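PDB 4XFK: putative branched chain amino acid ABC transporter, periplasmic amino acid-binding protein from Brucella ovis, which probably serves as the periplasmic amino-acid-binding component of an ABC transport system for branched-chain amino acids. Local coordinates for residues Leu155-Gly169 with Ile183-Val195. The protein carries 1 engineered substitution. Numbering follows the deposited sequence.
Sequences LGERAYSINQNYSWG and IGYEVVDKTLHEV. With ACT (acetate ion), chain B.
Tyr160 lays one face of its ring over the backbone carbonyl of Asp189, whose O sits 3.6 Å above the ring plane, nearer the ring's margin than its centre. The two residues belong to the parallel strands 158-164 and 186-193 of a beta-alpha-beta unit, joined by helix 167-184, in one lobe of the periplasmic binding protein fold; strand 215-218 pairs with the other side of 158-164. With CG anti to the backbone N (chi1 -164°), the tyrosine ring runs alongside the Asp189 side chain, CE2 3.5 Å from Asp189 CB, and carries its hydroxyl to Thr191: OH and OG1 share a 2.6 Å hydrogen bond in which either may donate.

The second strand carries one extra residue at Val188: Ala159 pairs with Val187 but Ser161 with Lys190, while Val188 N still bonds to Ala159 O. The next rung, Ser161 N to Asp189 O, is the long one at 3.2 Å. Val188 turns its side chain toward the first strand, where CG2 lies 3.4 Å above the centre of the Arg158 guanidinium; the bend at chi3 (68°) helps bring that flat group round, and Asn212 O and Ala211 O hold its NE and NH2.

On the sheet face carrying Ala159, its CB meets the Tyr185 ring from the loop before the second strand, and Leu155 CD2 reaches the ring's edge; Tyr185 OH bonds to Val176 O of the connecting helix.

Near the C-terminal strand ends, His193 sets one imidazole face over Asn163 O and its edge against Ile162 CG1. Asn220 ND2 is hydrogen-bonded to His193 NE2, and ND1 donates to Glu194 O at 2.8 Å, nearly in the ring plane; together they hold the ring's rotation.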
loop_
_atom_site.group_PDB
_atom_site.type_symbol
_atom_site.label_atom_id
_atom_site.label_comp_id
_atom_site.label_asym_id
_atom_site.label_seq_id
_atom_site.Cartn_x
_atom_site.Cartn_y
_atom_site.Cartn_z
ATOM N N LEU A 155 -21.057 -11.822 1.086
ATOM C CA LEU A 155 -21.383 -10.510 0.537
ATOM C C LEU A 155 -22.897 -10.365 0.337
ATOM O O LEU A 155 -23.480 -10.977 -0.563
ATOM C CB LEU A 155 -20.672 -10.315 -0.800
ATOM C CG LEU A 155 -20.829 -8.952 -1.475
ATOM C CD1 LEU A 155 -20.084 -7.868 -0.702
ATOM C CD2 LEU A 155 -20.355 -9.012 -2.920
ATOM N N GLY A 156 -23.539 -9.559 1.174
ATOM C CA GLY A 156 -24.963 -9.302 1.038
ATOM C C GLY A 156 -25.273 -8.373 -0.122
ATOM O O GLY A 156 -24.367 -7.847 -0.769
ATOM N N GLU A 157 -26.557 -8.157 -0.387
ATOM C CA GLU A 157 -26.967 -7.386 -1.555
ATOM C C GLU A 157 -26.900 -5.881 -1.366
ATOM O O GLU A 157 -26.973 -5.138 -2.341
ATOM C CB GLU A 157 -28.393 -7.745 -1.979
ATOM C CG GLU A 157 -28.616 -9.211 -2.296
ATOM C CD GLU A 157 -29.066 -10.005 -1.089
ATOM O OE1 GLU A 157 -28.839 -9.541 0.049
ATOM O OE2 GLU A 157 -29.659 -11.089 -1.280
ATOM N N ARG A 158 -26.782 -5.429 -0.120
ATOM C CA ARG A 158 -26.837 -4.001 0.166
ATOM C C ARG A 158 -25.534 -3.506 0.774
ATOM O O ARG A 158 -25.010 -4.102 1.719
ATOM C CB ARG A 158 -28.007 -3.685 1.095
ATOM C CG ARG A 158 -29.374 -3.869 0.439
ATOM C CD ARG A 158 -30.516 -3.688 1.427
ATOM N NE ARG A 158 -30.661 -2.318 1.917
ATOM C CZ ARG A 158 -31.343 -1.365 1.290
ATOM N NH1 ARG A 158 -31.933 -1.621 0.129
ATOM N NH2 ARG A 158 -31.428 -0.151 1.818
ATOM N N ALA A 159 -25.016 -2.409 0.237
ATOM C CA ALA A 159 -23.730 -1.898 0.683
ATOM C C ALA A 159 -23.745 -0.389 0.872
ATOM O O ALA A 159 -24.532 0.327 0.247
ATOM C CB ALA A 159 -22.636 -2.292 -0.293
ATOM N N TYR A 160 -22.863 0.075 1.751
ATOM C CA TYR A 160 -22.605 1.494 1.951
ATOM C C TYR A 160 -21.150 1.744 1.553
ATOM O O TYR A 160 -20.313 0.849 1.682
ATOM C CB TYR A 160 -22.820 1.856 3.427
ATOM C CG TYR A 160 -22.971 3.336 3.709
ATOM C CD1 TYR A 160 -21.867 4.168 3.793
ATOM C CD2 TYR A 160 -24.224 3.893 3.911
ATOM C CE1 TYR A 160 -22.008 5.524 4.051
ATOM C CE2 TYR A 160 -24.374 5.236 4.169
ATOM C CZ TYR A 160 -23.266 6.049 4.239
ATOM O OH TYR A 160 -23.443 7.387 4.498
ATOM N N SER A 161 -20.849 2.946 1.073
ATOM C CA SER A 161 -19.471 3.353 0.791
ATOM C C SER A 161 -19.141 4.594 1.612
ATOM O O SER A 161 -19.835 5.596 1.508
ATOM C CB SER A 161 -19.308 3.655 -0.701
ATOM O OG SER A 161 -18.037 4.218 -0.986
ATOM N N ILE A 162 -18.096 4.527 2.430
ATOM C CA ILE A 162 -17.664 5.697 3.192
ATOM C C ILE A 162 -16.156 5.886 3.024
ATOM O O ILE A 162 -15.380 4.978 3.301
ATOM C CB ILE A 162 -18.090 5.622 4.688
ATOM C CG1 ILE A 162 -17.658 6.891 5.434
ATOM C CG2 ILE A 162 -17.564 4.351 5.357
ATOM C CD1 ILE A 162 -18.307 7.055 6.793
ATOM N N ASN A 163 -15.748 7.057 2.541
ATOM C CA ASN A 163 -14.343 7.316 2.237
ATOM C C ASN A 163 -13.937 8.752 2.488
ATOM O O ASN A 163 -14.781 9.632 2.659
ATOM C CB ASN A 163 -14.005 6.930 0.791
ATOM C CG ASN A 163 -14.215 5.455 0.520
ATOM O OD1 ASN A 163 -13.382 4.629 0.880
ATOM N ND2 ASN A 163 -15.336 5.117 -0.099
ATOM N N GLN A 164 -12.623 8.956 2.519
ATOM C CA GLN A 164 -12.001 10.255 2.713
ATOM C C GLN A 164 -12.035 11.076 1.428
ATOM O O GLN A 164 -11.787 10.555 0.338
ATOM C CB GLN A 164 -10.549 10.053 3.150
ATOM C CG GLN A 164 -10.399 9.311 4.482
ATOM C CD GLN A 164 -9.043 8.662 4.643
ATOM O OE1 GLN A 164 -8.355 8.857 5.657
ATOM N NE2 GLN A 164 -8.659 7.869 3.661
ATOM N N ASN A 165 -12.317 12.368 1.559
ATOM C CA ASN A 165 -12.432 13.219 0.384
ATOM C C ASN A 165 -11.072 13.732 -0.102
ATOM O O ASN A 165 -10.726 14.907 0.080
ATOM C CB ASN A 165 -13.408 14.372 0.634
ATOM C CG ASN A 165 -14.054 14.865 -0.646
ATOM O OD1 ASN A 165 -13.485 14.726 -1.732
ATOM N ND2 ASN A 165 -15.250 15.437 -0.529
ATOM N N TYR A 166 -10.306 12.822 -0.697
ATOM C CA TYR A 166 -9.109 13.150 -1.475
ATOM C C TYR A 166 -8.961 12.070 -2.537
ATOM O O TYR A 166 -9.802 11.168 -2.613
ATOM C CB TYR A 166 -7.845 13.305 -0.610
ATOM C CG TYR A 166 -7.213 12.052 -0.031
ATOM C CD1 TYR A 166 -7.849 11.310 0.960
ATOM C CD2 TYR A 166 -5.938 11.652 -0.433
ATOM C CE1 TYR A 166 -7.246 10.191 1.519
ATOM C CE2 TYR A 166 -5.329 10.536 0.113
ATOM C CZ TYR A 166 -5.985 9.806 1.090
ATOM O OH TYR A 166 -5.389 8.698 1.654
ATOM N N SER A 167 -7.915 12.151 -3.358
ATOM C CA SER A 167 -7.796 11.283 -4.534
ATOM C C SER A 167 -8.051 9.812 -4.208
ATOM O O SER A 167 -8.823 9.142 -4.897
ATOM C CB SER A 167 -6.440 11.456 -5.227
ATOM O OG SER A 167 -5.393 11.109 -4.351
ATOM N N TRP A 168 -7.427 9.320 -3.141
ATOM C CA TRP A 168 -7.565 7.915 -2.766
ATOM C C TRP A 168 -9.015 7.513 -2.476
ATOM O O TRP A 168 -9.523 6.531 -3.027
ATOM C CB TRP A 168 -6.668 7.603 -1.560
ATOM C CG TRP A 168 -7.066 6.356 -0.824
ATOM C CD1 TRP A 168 -7.575 6.287 0.445
ATOM C CD2 TRP A 168 -6.995 5.006 -1.301
ATOM N NE1 TRP A 168 -7.819 4.982 0.788
ATOM C CE2 TRP A 168 -7.477 4.175 -0.265
ATOM C CE3 TRP A 168 -6.594 4.420 -2.508
ATOM C CZ2 TRP A 168 -7.559 2.785 -0.393
ATOM C CZ3 TRP A 168 -6.667 3.037 -2.628
ATOM C CH2 TRP A 168 -7.149 2.237 -1.579
ATOM N N GLY A 169 -9.682 8.263 -1.608
ATOM C CA GLY A 169 -11.033 7.915 -1.210
ATOM C C GLY A 169 -12.036 8.029 -2.339
ATOM O O GLY A 169 -12.972 7.230 -2.439
ATOM N N ILE A 183 -20.351 -7.551 -9.550
ATOM C CA ILE A 183 -20.118 -8.347 -8.355
ATOM C C ILE A 183 -21.426 -8.629 -7.614
ATOM O O ILE A 183 -21.647 -9.742 -7.140
ATOM C CB ILE A 183 -19.038 -7.726 -7.463
ATOM C CG1 ILE A 183 -17.756 -7.547 -8.285
ATOM C CG2 ILE A 183 -18.776 -8.613 -6.260
ATOM C CD1 ILE A 183 -16.539 -7.107 -7.487
ATOM N N GLY A 184 -22.308 -7.642 -7.536
ATOM C CA GLY A 184 -23.640 -7.910 -7.029
ATOM C C GLY A 184 -24.015 -7.322 -5.692
ATOM O O GLY A 184 -24.463 -8.025 -4.781
ATOM N N TYR A 185 -23.857 -6.016 -5.576
ATOM C CA TYR A 185 -24.393 -5.303 -4.437
ATOM C C TYR A 185 -24.960 -3.996 -4.953
ATOM O O TYR A 185 -24.582 -3.526 -6.029
ATOM C CB TYR A 185 -23.314 -5.068 -3.371
ATOM C CG TYR A 185 -22.030 -4.489 -3.924
ATOM C CD1 TYR A 185 -21.882 -3.118 -4.090
ATOM C CD2 TYR A 185 -20.966 -5.312 -4.289
ATOM C CE1 TYR A 185 -20.721 -2.577 -4.607
ATOM C CE2 TYR A 185 -19.796 -4.781 -4.805
ATOM C CZ TYR A 185 -19.681 -3.415 -4.960
ATOM O OH TYR A 185 -18.527 -2.882 -5.478
ATOM N N GLU A 186 -25.895 -3.430 -4.206
ATOM C CA GLU A 186 -26.369 -2.093 -4.494
ATOM C C GLU A 186 -25.700 -1.142 -3.521
ATOM O O GLU A 186 -25.708 -1.380 -2.312
ATOM C CB GLU A 186 -27.886 -2.017 -4.340
ATOM C CG GLU A 186 -28.461 -0.637 -4.622
ATOM C CD GLU A 186 -29.941 -0.532 -4.320
ATOM O OE1 GLU A 186 -30.643 -1.567 -4.333
ATOM O OE2 GLU A 186 -30.396 0.602 -4.070
ATOM N N VAL A 187 -25.111 -0.075 -4.045
ATOM C CA VAL A 187 -24.575 0.967 -3.186
ATOM C C VAL A 187 -25.749 1.854 -2.777
ATOM O O VAL A 187 -26.130 2.785 -3.493
ATOM C CB VAL A 187 -23.449 1.771 -3.875
ATOM C CG1 VAL A 187 -22.865 2.794 -2.921
ATOM C CG2 VAL A 187 -22.349 0.826 -4.352
ATOM N N VAL A 188 -26.341 1.521 -1.632
ATOM C CA VAL A 188 -27.564 2.165 -1.155
ATOM C C VAL A 188 -27.331 3.637 -0.854
ATOM O O VAL A 188 -28.175 4.492 -1.139
ATOM C CB VAL A 188 -28.083 1.467 0.121
ATOM C CG1 VAL A 188 -29.221 2.257 0.755
ATOM C CG2 VAL A 188 -28.524 0.050 -0.196
ATOM N N ASP A 189 -26.176 3.929 -0.265
ATOM C CA ASP A 189 -25.835 5.295 0.079
ATOM C C ASP A 189 -24.322 5.386 0.146
ATOM O O ASP A 189 -23.637 4.366 0.232
ATOM C CB ASP A 189 -26.488 5.682 1.415
ATOM C CG ASP A 189 -26.610 7.182 1.600
ATOM O OD1 ASP A 189 -26.264 7.936 0.667
ATOM O OD2 ASP A 189 -27.072 7.608 2.684
ATOM N N LYS A 190 -23.801 6.601 0.063
ATOM C CA LYS A 190 -22.361 6.801 0.093
ATOM C C LYS A 190 -22.006 8.167 0.655
ATOM O O LYS A 190 -22.812 9.098 0.615
ATOM C CB LYS A 190 -21.755 6.609 -1.300
ATOM C CG LYS A 190 -22.267 7.574 -2.350
ATOM C CD LYS A 190 -21.951 7.075 -3.753
ATOM C CE LYS A 190 -22.728 7.859 -4.797
ATOM N NZ LYS A 190 -22.508 7.317 -6.169
ATOM N N THR A 191 -20.790 8.270 1.178
ATOM C CA THR A 191 -20.312 9.470 1.843
ATOM C C THR A 191 -18.833 9.676 1.563
ATOM O O THR A 191 -18.050 8.727 1.617
ATOM C CB THR A 191 -20.430 9.319 3.374
ATOM O OG1 THR A 191 -21.808 9.330 3.747
ATOM C CG2 THR A 191 -19.681 10.433 4.112
ATOM N N LEU A 192 -18.461 10.916 1.266
ATOM C CA LEU A 192 -17.075 11.350 1.333
ATOM C C LEU A 192 -16.977 12.389 2.439
ATOM O O LEU A 192 -17.765 13.339 2.475
ATOM C CB LEU A 192 -16.639 11.985 0.020
ATOM C CG LEU A 192 -16.518 11.101 -1.215
ATOM C CD1 LEU A 192 -16.154 11.972 -2.408
ATOM C CD2 LEU A 192 -15.474 10.020 -1.010
ATOM N N HIS A 193 -16.004 12.230 3.324
ATOM C CA HIS A 193 -15.878 13.132 4.457
ATOM C C HIS A 193 -14.495 13.767 4.525
ATOM O O HIS A 193 -13.560 13.341 3.843
ATOM C CB HIS A 193 -16.216 12.404 5.767
ATOM C CG HIS A 193 -15.368 11.196 6.027
ATOM N ND1 HIS A 193 -14.043 11.282 6.403
ATOM C CD2 HIS A 193 -15.654 9.871 5.963
ATOM C CE1 HIS A 193 -13.555 10.063 6.562
ATOM N NE2 HIS A 193 -14.509 9.189 6.299
ATOM N N GLU A 194 -14.382 14.802 5.346
ATOM C CA GLU A 194 -13.119 15.484 5.559
ATOM C C GLU A 194 -12.049 14.497 6.004
ATOM O O GLU A 194 -12.344 13.500 6.669
ATOM C CB GLU A 194 -13.284 16.596 6.596
ATOM N N VAL A 195 -10.810 14.785 5.630
ATOM C CA VAL A 195 -9.708 13.864 5.861
ATOM C C VAL A 195 -9.005 14.141 7.183
ATOM O O VAL A 195 -8.526 15.251 7.425
ATOM C CB VAL A 195 -8.675 13.943 4.718
ATOM C CG1 VAL A 195 -7.627 12.853 4.867
ATOM C CG2 VAL A 195 -9.376 13.838 3.367
HETATM C C ACT B . -3.277 6.541 0.117
HETATM O O ACT B . -3.410 7.783 0.219
HETATM O OXT ACT B . -2.645 6.126 -0.882
HETATM C CH3 ACT B . -3.845 5.617 1.147
HETATM O O HOH W 1 -24.226 -9.780 -2.971
HETATM O O HOH W 2 -17.723 6.924 -0.541
HETATM O O HOH W 3 -16.475 15.690 2.093
#